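Local coordinates for RctB replication initiator protein (Vibrio cholerae, PDB 5UBE) that initiates replication of the second chromosome of Vibrio cholerae, probably by binding DNA at its origin, at residues I31-H36 with I115-L120; F94-V99 with K108-R113. All coordinates share one frame; numbering follows the deposited sequence.

Interaction 1. Residues I31-H36 with I115-L120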
loop_
_atom_site.group_PDB
_atom_site.type_symbol
_atom_site.label_atom_id
_atom_site.label_comp_id
_atom_site.label_asym_id
_atom_site.label_seq_id
_atom_site.Cartn_x
_atom_site.Cartn_y
_atom_site.Cartn_z
ATOM N N ILE A 31 5.003 9.539 -6.455
ATOM C CA ILE A 31 6.103 8.723 -5.937
ATOM C C ILE A 31 7.444 9.356 -6.278
ATOM O O ILE A 31 8.362 9.381 -5.449
ATOM C CB ILE A 31 5.988 7.279 -6.473
ATOM C CG1 ILE A 31 4.869 6.537 -5.743
ATOM C CG2 ILE A 31 7.319 6.521 -6.355
ATOM C CD1 ILE A 31 4.481 5.182 -6.388
ATOM N N GLU A 32 7.581 9.879 -7.498
ATOM C CA GLU A 32 8.774 10.655 -7.824
ATOM C C GLU A 32 8.852 11.931 -7.001
ATOM O O GLU A 32 9.952 12.380 -6.660
ATOM C CB GLU A 32 8.802 10.979 -9.319
ATOM C CG GLU A 32 8.755 9.713 -10.197
ATOM C CD GLU A 32 9.057 9.972 -11.666
ATOM O OE1 GLU A 32 8.831 11.110 -12.139
ATOM O OE2 GLU A 32 9.521 9.026 -12.343
ATOM N N GLN A 33 7.708 12.525 -6.658
ATOM C CA GLN A 33 7.750 13.740 -5.851
ATOM C C GLN A 33 8.057 13.455 -4.388
ATOM O O GLN A 33 8.667 14.299 -3.725
ATOM C CB GLN A 33 6.433 14.509 -5.961
ATOM C CG GLN A 33 6.216 15.163 -7.308
ATOM C CD GLN A 33 4.892 15.885 -7.368
ATOM O OE1 GLN A 33 3.848 15.275 -7.185
ATOM N NE2 GLN A 33 4.929 17.198 -7.592
ATOM N N TYR A 34 7.659 12.282 -3.871
ATOM C CA TYR A 34 7.944 11.946 -2.473
ATOM C C TYR A 34 9.437 11.979 -2.177
ATOM O O TYR A 34 9.845 12.221 -1.034
ATOM C CB TYR A 34 7.418 10.550 -2.138
ATOM C CG TYR A 34 5.923 10.382 -2.031
ATOM C CD1 TYR A 34 5.100 11.413 -1.598
ATOM C CD2 TYR A 34 5.334 9.154 -2.347
ATOM C CE1 TYR A 34 3.730 11.231 -1.496
ATOM C CE2 TYR A 34 3.977 8.965 -2.248
ATOM C CZ TYR A 34 3.180 9.998 -1.815
ATOM O OH TYR A 34 1.829 9.770 -1.723
ATOM N N GLN A 35 10.268 11.722 -3.186
ATOM C CA GLN A 35 11.702 11.609 -2.966
ATOM C C GLN A 35 12.357 12.935 -2.615
ATOM O O GLN A 35 13.540 12.932 -2.259
ATOM C CB GLN A 35 12.358 10.997 -4.201
ATOM C CG GLN A 35 11.953 9.538 -4.428
ATOM C CD GLN A 35 12.140 9.116 -5.863
ATOM O OE1 GLN A 35 11.325 8.372 -6.429
ATOM N NE2 GLN A 35 13.211 9.605 -6.474
ATOM N N HIS A 36 11.628 14.057 -2.718
ATOM C CA HIS A 36 12.082 15.351 -2.227
ATOM C C HIS A 36 11.921 15.496 -0.723
ATOM O O HIS A 36 12.387 16.494 -0.168
ATOM C CB HIS A 36 11.310 16.513 -2.885
ATOM C CG HIS A 36 11.481 16.631 -4.372
ATOM N ND1 HIS A 36 12.317 17.562 -4.953
ATOM C CD2 HIS A 36 10.872 15.985 -5.396
ATOM C CE1 HIS A 36 12.240 17.462 -6.268
ATOM N NE2 HIS A 36 11.373 16.510 -6.564
ATOM N N ILE A 115 -1.131 9.699 -0.071
ATOM C CA ILE A 115 -1.475 11.062 0.311
ATOM C C ILE A 115 -0.789 12.007 -0.662
ATOM O O ILE A 115 0.399 11.850 -0.964
ATOM C CB ILE A 115 -1.066 11.366 1.769
ATOM C CG1 ILE A 115 -1.624 10.303 2.718
ATOM C CG2 ILE A 115 -1.593 12.731 2.194
ATOM C CD1 ILE A 115 -1.398 10.597 4.180
ATOM N N ASN A 116 -1.545 12.967 -1.171
ATOM C CA ASN A 116 -1.018 13.930 -2.126
ATOM C C ASN A 116 0.166 14.672 -1.517
ATOM O O ASN A 116 0.073 15.146 -0.377
ATOM C CB ASN A 116 -2.129 14.911 -2.518
ATOM C CG ASN A 116 -1.783 15.731 -3.741
ATOM O OD1 ASN A 116 -0.707 16.326 -3.822
ATOM N ND2 ASN A 116 -2.695 15.765 -4.705
ATOM N N PRO A 117 1.292 14.791 -2.221
ATOM C CA PRO A 117 2.413 15.568 -1.672
ATOM C C PRO A 117 2.040 17.001 -1.307
ATOM O O PRO A 117 2.587 17.541 -0.336
ATOM C CB PRO A 117 3.456 15.526 -2.798
ATOM C CG PRO A 117 3.102 14.289 -3.599
ATOM C CD PRO A 117 1.597 14.228 -3.547
ATOM N N ASN A 118 1.121 17.632 -2.047
ATOM C CA ASN A 118 0.669 18.969 -1.663
ATOM C C ASN A 118 0.033 18.960 -0.282
ATOM O O ASN A 118 0.159 19.937 0.468
ATOM C CB ASN A 118 -0.324 19.516 -2.686
ATOM C CG ASN A 118 0.265 19.615 -4.074
ATOM O OD1 ASN A 118 1.452 19.904 -4.237
ATOM N ND2 ASN A 118 -0.564 19.378 -5.088
ATOM N N GLN A 119 -0.649 17.867 0.067
ATOM C CA GLN A 119 -1.190 17.701 1.413
ATOM C C GLN A 119 -0.095 17.401 2.431
ATOM O O GLN A 119 -0.144 17.901 3.562
ATOM C CB GLN A 119 -2.230 16.580 1.412
ATOM C CG GLN A 119 -2.992 16.433 2.712
ATOM C CD GLN A 119 -4.075 17.486 2.877
ATOM O OE1 GLN A 119 -4.268 18.346 2.009
ATOM N NE2 GLN A 119 -4.794 17.422 3.993
ATOM N N LEU A 120 0.885 16.571 2.055
ATOM C CA LEU A 120 1.963 16.206 2.977
ATOM C C LEU A 120 2.634 17.435 3.560
ATOM O O LEU A 120 2.904 17.502 4.767
ATOM C CB LEU A 120 3.018 15.366 2.264
ATOM C CG LEU A 120 2.606 14.016 1.711
ATOM C CD1 LEU A 120 3.836 13.135 1.586
ATOM C CD2 LEU A 120 1.636 13.446 2.677
#
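I115 meets Y34 through its backbone carbonyl: the phenol OH donates to I115 O at 2.6 Å, and the oxygen lies in the ring plane at the ring edge. The donor sits 32° off the carbonyl plane, so the approach is somewhat from above the peptide. Y34 reaches this far because CG lies anti to its own carbonyl carbon (chi1 -72°), which sends the ring from helix 26-34 toward I115. N116 is the N-cap of helix 117-120, its OD1 accepting from N118 N at 2.9 Å. P117 follows as the first helical residue and presents CG to two partners, Y34 CE1 at 3.8 Å and Q33 OE1, also at 3.8 Å. One turn on, L120 places CD1 3.6 Å from Y34 CE1. P117 CG and L120 CD1 fall on opposite sides of the ring plane, bracketing one flank of the tyrosine, while L48 and L93 also touch its side chain. The geometry is that of a short, N-capped helix, the last of this N-terminal domain, docked against helix 26-34 in a helix-turn-helix domain.

Interaction 2. Residues F94-V99 with K108-R113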
loop_
_atom_site.group_PDB
_atom_site.type_symbol
_atom_site.label_atom_id
_atom_site.label_comp_id
_atom_site.label_asym_id
_atom_site.label_seq_id
_atom_site.Cartn_x
_atom_site.Cartn_y
_atom_site.Cartn_z
ATOM N N PHE A 94 1.155 7.571 3.637
ATOM C CA PHE A 94 -0.083 6.812 3.590
ATOM C C PHE A 94 -1.017 7.233 4.708
ATOM O O PHE A 94 -0.599 7.348 5.866
ATOM C CB PHE A 94 0.161 5.304 3.762
ATOM C CG PHE A 94 0.896 4.666 2.645
ATOM C CD1 PHE A 94 0.270 4.447 1.425
ATOM C CD2 PHE A 94 2.205 4.231 2.830
ATOM C CE1 PHE A 94 0.942 3.824 0.389
ATOM C CE2 PHE A 94 2.886 3.612 1.803
ATOM C CZ PHE A 94 2.256 3.399 0.587
ATOM N N LYS A 95 -2.291 7.396 4.365
ATOM C CA LYS A 95 -3.358 7.408 5.353
ATOM C C LYS A 95 -3.787 5.972 5.641
ATOM O O LYS A 95 -4.215 5.245 4.727
ATOM C CB LYS A 95 -4.542 8.223 4.855
ATOM C CG LYS A 95 -5.645 8.392 5.878
ATOM C CD LYS A 95 -6.731 9.311 5.344
ATOM C CE LYS A 95 -7.816 9.548 6.380
ATOM N NZ LYS A 95 -8.991 10.243 5.790
ATOM N N GLN A 96 -3.675 5.572 6.908
ATOM C CA GLN A 96 -4.124 4.254 7.346
ATOM C C GLN A 96 -5.620 4.290 7.631
ATOM O O GLN A 96 -6.082 5.063 8.478
ATOM C CB GLN A 96 -3.363 3.804 8.587
ATOM C CG GLN A 96 -1.872 3.668 8.386
ATOM C CD GLN A 96 -1.238 2.805 9.462
ATOM O OE1 GLN A 96 -0.628 3.322 10.396
ATOM N NE2 GLN A 96 -1.386 1.477 9.340
ATOM N N ILE A 97 -6.365 3.439 6.936
ATOM C CA ILE A 97 -7.818 3.364 7.031
ATOM C C ILE A 97 -8.192 1.953 7.460
ATOM O O ILE A 97 -7.983 1.013 6.682
ATOM C CB ILE A 97 -8.467 3.699 5.682
ATOM C CG1 ILE A 97 -7.972 5.061 5.178
ATOM C CG2 ILE A 97 -9.990 3.628 5.778
ATOM C CD1 ILE A 97 -8.388 5.379 3.749
ATOM N N PRO A 98 -8.722 1.734 8.664
ATOM C CA PRO A 98 -9.223 0.396 9.000
ATOM C C PRO A 98 -10.505 0.126 8.228
ATOM O O PRO A 98 -11.380 0.990 8.135
ATOM C CB PRO A 98 -9.468 0.467 10.513
ATOM C CG PRO A 98 -8.709 1.655 10.972
ATOM C CD PRO A 98 -8.749 2.628 9.828
ATOM N N VAL A 99 -10.593 -1.072 7.645
ATOM C CA VAL A 99 -11.719 -1.476 6.814
ATOM C C VAL A 99 -12.194 -2.852 7.259
ATOM O O VAL A 99 -11.466 -3.609 7.906
ATOM C CB VAL A 99 -11.364 -1.505 5.313
ATOM C CG1 VAL A 99 -10.955 -0.125 4.841
ATOM C CG2 VAL A 99 -10.264 -2.523 5.052
ATOM N N LYS A 108 -11.088 -7.107 10.772
ATOM C CA LYS A 108 -10.645 -5.959 9.994
ATOM C C LYS A 108 -9.228 -6.192 9.478
ATOM O O LYS A 108 -8.511 -7.090 9.935
ATOM C CB LYS A 108 -10.681 -4.662 10.818
ATOM C CG LYS A 108 -11.995 -4.383 11.527
ATOM C CD LYS A 108 -11.953 -3.024 12.211
ATOM C CE LYS A 108 -13.233 -2.729 12.976
ATOM N NZ LYS A 108 -13.246 -1.333 13.498
ATOM N N THR A 109 -8.850 -5.373 8.495
ATOM C CA THR A 109 -7.472 -5.244 8.017
ATOM C C THR A 109 -7.199 -3.752 7.849
ATOM O O THR A 109 -8.046 -2.918 8.186
ATOM C CB THR A 109 -7.246 -6.029 6.714
ATOM O OG1 THR A 109 -8.113 -5.527 5.688
ATOM C CG2 THR A 109 -7.523 -7.506 6.928
ATOM N N MET A 110 -6.024 -3.401 7.317
ATOM C CA MET A 110 -5.635 -2.004 7.119
ATOM C C MET A 110 -5.638 -1.635 5.638
ATOM O O MET A 110 -5.022 -2.324 4.815
ATOM C CB MET A 110 -4.249 -1.721 7.701
ATOM C CG MET A 110 -4.270 -1.015 9.043
ATOM S SD MET A 110 -5.260 0.483 9.058
ATOM C CE MET A 110 -5.128 0.906 10.798
ATOM N N LEU A 111 -6.314 -0.541 5.305
ATOM C CA LEU A 111 -6.265 0.022 3.964
ATOM C C LEU A 111 -5.340 1.231 3.967
ATOM O O LEU A 111 -5.370 2.042 4.894
ATOM C CB LEU A 111 -7.658 0.423 3.477
ATOM C CG LEU A 111 -7.713 0.948 2.043
ATOM C CD1 LEU A 111 -7.276 -0.138 1.070
ATOM C CD2 LEU A 111 -9.110 1.453 1.717
ATOM N N HIS A 112 -4.519 1.345 2.931
ATOM C CA HIS A 112 -3.516 2.397 2.846
ATOM C C HIS A 112 -3.737 3.160 1.558
ATOM O O HIS A 112 -3.764 2.562 0.477
ATOM C CB HIS A 112 -2.101 1.816 2.910
ATOM C CG HIS A 112 -1.851 1.054 4.164
ATOM N ND1 HIS A 112 -1.102 1.556 5.206
ATOM C CD2 HIS A 112 -2.319 -0.146 4.575
ATOM C CE1 HIS A 112 -1.089 0.678 6.194
ATOM N NE2 HIS A 112 -1.821 -0.362 5.838
ATOM N N ARG A 113 -3.890 4.473 1.681
ATOM C CA ARG A 113 -4.189 5.365 0.569
ATOM C C ARG A 113 -3.058 6.371 0.446
ATOM O O ARG A 113 -2.666 6.987 1.437
ATOM C CB ARG A 113 -5.527 6.078 0.792
ATOM C CG ARG A 113 -5.697 7.392 0.033
ATOM C CD ARG A 113 -7.042 7.996 0.381
ATOM N NE ARG A 113 -8.086 6.977 0.320
ATOM C CZ ARG A 113 -9.307 7.111 0.825
ATOM N NH1 ARG A 113 -9.659 8.231 1.445
ATOM N NH2 ARG A 113 -10.180 6.118 0.713
#
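F94 and H112 form a T-shaped pair, the edge of the imidazole directed at the phenyl face with centroids 5.9 Å apart and planes at 90°. R113 O lies at the edge of the F94 ring, and F94 CB at the edge of H112. The Q96 amide runs alongside the imidazole, planes 24° apart, with NE2 3.3 Å from H112 CE1. H112 ND1 is buried without a polar partner in the model. Across the sheet, I97 CD1 sits over the centre of one face of the R113 guanidinium, 3.5 Å from CZ, while R113 NE makes a salt bridge to E22.

The backbones pair as an antiparallel ladder. K95-R113, I97-L111 and V99-T109 are hydrogen-bonded pairs, each with two N-H...O bonds; those of the middle pair, I97 N to L111 O and L111 N to I97 O, are shortest at 2.7 Å. P98, which lacks an N-H, falls opposite M110 in a non-hydrogen-bonded pair and so costs the ladder no bond. The M110 chain bends at chi2 (-53°), bringing SD 3.6 Å from I97 C and CE 3.7 Å from P98 CG. On the face with I97 and R113, V99 CG1 packs 3.6 Å from L111 CB.

Strand 94-100 is an outermost strand of the sheet, and strand 108-114 also pairs in parallel with strand 20-22, M110 and H112 bonding to L20. Helix 78-91 meets the face bearing Q96 and H112, while F94 also reaches L48 and I51 of helix 42-55; a hairpin following a helix in this way is consistent with the wing of a winged helix-turn-helix domain.

How the interactions relate
Interaction 2 is nested along the chain inside the loop closed by interaction 1, and their centres lie about 19 Å apart. They meet, since I115 CD1 packs 3.4 Å from F94 C, and strand 108-114 is followed, after I115 and N116, by helix 117-120. Both are partly buried, but interaction 2 lies nearer the middle of the chain (about 9 Å from its centre, against about 15 Å) and buries 740 Å² against 214 Å². Their chemistry differs: six backbone bonds hold the hairpin in register, whereas one side-chain hydroxyl bond and apolar contacts tie helix 26-34 to the loop and short helix of 115-120. L48 of helix 42-55 touches both, through Y34 and F94.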